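PDB 3A3J: PBP5 from Haemophilus influenzae, which removes the C-terminal D-alanine from peptide side chains of cell-wall precursors, acting as a D-alanyl-D-alanine carboxypeptidase. Local coordinates for residues Y211-S216 with G237-S242. Numbering follows the deposited sequence.
Sequences YNLVAS and GREVES. With SO4 (sulfate ion), chain B.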
loop_
_atom_site.group_PDB
_atom_site.type_symbol
_atom_site.label_atom_id
_atom_site.label_comp_id
_atom_site.label_asym_id
_atom_site.label_seq_id
_atom_site.Cartn_x
_atom_site.Cartn_y
_atom_site.Cartn_z
ATOM N N TYR A 211 -16.974 -8.563 6.798
ATOM C CA TYR A 211 -15.812 -7.999 7.470
ATOM C C TYR A 211 -14.566 -7.942 6.562
ATOM O O TYR A 211 -14.363 -8.811 5.709
ATOM C CB TYR A 211 -15.455 -8.832 8.700
ATOM C CG TYR A 211 -16.519 -8.722 9.803
ATOM C CD1 TYR A 211 -16.448 -7.720 10.758
ATOM C CD2 TYR A 211 -17.605 -9.592 9.833
ATOM C CE1 TYR A 211 -17.475 -7.580 11.742
ATOM C CE2 TYR A 211 -18.643 -9.473 10.837
ATOM C CZ TYR A 211 -18.568 -8.479 11.752
ATOM O OH TYR A 211 -19.577 -8.372 12.701
ATOM N N ASN A 212 -13.709 -6.944 6.753
ATOM C CA ASN A 212 -12.598 -6.849 5.852
ATOM C C ASN A 212 -11.353 -6.458 6.608
ATOM O O ASN A 212 -11.410 -6.004 7.773
ATOM C CB ASN A 212 -12.969 -5.905 4.636
ATOM C CG ASN A 212 -13.193 -4.454 5.050
ATOM O OD1 ASN A 212 -12.630 -3.951 6.039
ATOM N ND2 ASN A 212 -13.940 -3.752 4.250
ATOM N N LEU A 213 -10.198 -6.709 6.032
ATOM C CA LEU A 213 -8.988 -6.377 6.765
ATOM C C LEU A 213 -7.879 -6.235 5.764
ATOM O O LEU A 213 -7.829 -6.973 4.832
ATOM C CB LEU A 213 -8.629 -7.542 7.721
ATOM C CG LEU A 213 -7.239 -7.598 8.381
ATOM C CD1 LEU A 213 -6.977 -6.403 9.217
ATOM C CD2 LEU A 213 -6.898 -8.920 9.196
ATOM N N VAL A 214 -6.982 -5.287 5.972
ATOM C CA VAL A 214 -5.802 -5.149 5.193
ATOM C C VAL A 214 -4.638 -5.432 6.120
ATOM O O VAL A 214 -4.489 -4.773 7.125
ATOM C CB VAL A 214 -5.721 -3.702 4.607
ATOM C CG1 VAL A 214 -4.385 -3.511 3.861
ATOM C CG2 VAL A 214 -6.823 -3.558 3.618
ATOM N N ALA A 215 -3.830 -6.439 5.837
ATOM C CA ALA A 215 -2.747 -6.758 6.755
ATOM C C ALA A 215 -1.439 -6.754 6.001
ATOM O O ALA A 215 -1.399 -6.987 4.803
ATOM C CB ALA A 215 -3.003 -8.155 7.463
ATOM N N SER A 216 -0.362 -6.455 6.693
ATOM C CA SER A 216 0.904 -6.580 6.088
ATOM C C SER A 216 1.830 -7.156 7.144
ATOM O O SER A 216 1.689 -6.830 8.334
ATOM C CB SER A 216 1.408 -5.215 5.611
ATOM O OG SER A 216 2.714 -5.328 4.996
ATOM N N GLY A 237 -12.954 -14.643 11.769
ATOM C CA GLY A 237 -12.582 -15.292 10.483
ATOM C C GLY A 237 -11.626 -14.464 9.618
ATOM O O GLY A 237 -10.770 -15.004 8.851
ATOM N N ARG A 238 -11.712 -13.133 9.746
ATOM C CA ARG A 238 -10.937 -12.286 8.845
ATOM C C ARG A 238 -9.462 -12.352 9.227
ATOM O O ARG A 238 -8.574 -12.401 8.349
ATOM C CB ARG A 238 -11.496 -10.846 8.785
ATOM C CG ARG A 238 -11.050 -10.007 9.967
ATOM C CD ARG A 238 -11.708 -8.672 9.967
ATOM N NE ARG A 238 -11.604 -8.053 11.298
ATOM C CZ ARG A 238 -12.222 -6.932 11.609
ATOM N NH1 ARG A 238 -12.938 -6.308 10.677
ATOM N NH2 ARG A 238 -12.137 -6.427 12.831
ATOM N N GLU A 239 -9.173 -12.393 10.523
ATOM C CA GLU A 239 -7.777 -12.580 10.894
ATOM C C GLU A 239 -7.221 -13.970 10.542
ATOM O O GLU A 239 -6.034 -14.109 10.147
ATOM C CB GLU A 239 -7.568 -12.299 12.399
ATOM C CG GLU A 239 -8.031 -10.898 12.822
ATOM C CD GLU A 239 -8.054 -10.761 14.340
ATOM O OE1 GLU A 239 -7.509 -11.660 15.043
ATOM O OE2 GLU A 239 -8.530 -9.740 14.837
ATOM N N VAL A 240 -8.067 -14.993 10.682
ATOM C CA VAL A 240 -7.675 -16.340 10.296
ATOM C C VAL A 240 -7.344 -16.450 8.758
ATOM O O VAL A 240 -6.313 -16.930 8.386
ATOM C CB VAL A 240 -8.743 -17.398 10.702
ATOM C CG1 VAL A 240 -8.400 -18.721 10.054
ATOM C CG2 VAL A 240 -8.777 -17.622 12.255
ATOM N N GLU A 241 -8.277 -16.058 7.894
ATOM C CA GLU A 241 -8.065 -16.080 6.460
ATOM C C GLU A 241 -6.852 -15.218 6.054
ATOM O O GLU A 241 -6.137 -15.556 5.116
ATOM C CB GLU A 241 -9.302 -15.626 5.724
ATOM C CG GLU A 241 -10.507 -16.442 6.039
ATOM C CD GLU A 241 -10.183 -17.935 5.865
ATOM O OE1 GLU A 241 -10.004 -18.381 4.719
ATOM O OE2 GLU A 241 -10.116 -18.678 6.850
ATOM N N SER A 242 -6.604 -14.126 6.774
ATOM C CA SER A 242 -5.506 -13.283 6.402
ATOM C C SER A 242 -4.225 -14.019 6.717
ATOM O O SER A 242 -3.294 -14.034 5.903
ATOM C CB SER A 242 -5.528 -11.946 7.140
ATOM O OG SER A 242 -6.499 -11.125 6.539
HETATM S S SO4 B . -13.835 -3.106 12.871
HETATM O O1 SO4 B . -12.927 -2.006 12.522
HETATM O O2 SO4 B . -14.482 -3.810 11.764
HETATM O O3 SO4 B . -12.950 -3.962 13.632
HETATM O O4 SO4 B . -15.061 -2.599 13.593
HETATM O O HOH W 1 -5.931 -9.329 4.953
#
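NH1 of Arg238 serves two acceptors, reaching O2 of the sulfate ion at 3.1 Å along a nearly straight N-H...O line (168°) and the backbone O of Asn212 through a weak, bent bond of 3.3 Å. The sulfate lies at the edge of the guanidinium, in its plane, and a second of its oxygens, O3, takes a bond from NH2 at 2.7 Å, giving a two-pronged grip; Thr203 OG1 is also hydrogen-bonded to the anion. CG of Arg238 sits between its backbone N and carbonyl carbon (chi1 80°), and from there the extended chain runs out past the strand, its CD lying 4.0 Å from CB of both Tyr211 and Leu213. The Tyr211 ring stands almost perpendicular to the guanidinium (86°) and offers its edge, with CD1 3.8 Å from NH1. This is the place where helix 235-252 covers one face of the five-stranded antiparallel sheet of the penicillin-binding, beta-lactamase-like domain. Asn212 points to the other face, where its ND2 bonds to Pro34 O close to Ser36, probably the acylated serine. Farther along the helix, Leu213 reaches Ser242, CD2 approaching OG to 3.5 Å; the leucine CG, anti to the backbone N, sends the branch that way. One water donates to Leu213 O at 3.0 Å; its unusually short approach to Ser242 OG is doubtful. The sulfate probably came from the crystallisation liquor; Arg238 reaches it from the helix, whereas Thr203 sits on strand 197-206 beside Lys202, a likely substrate-binding residue.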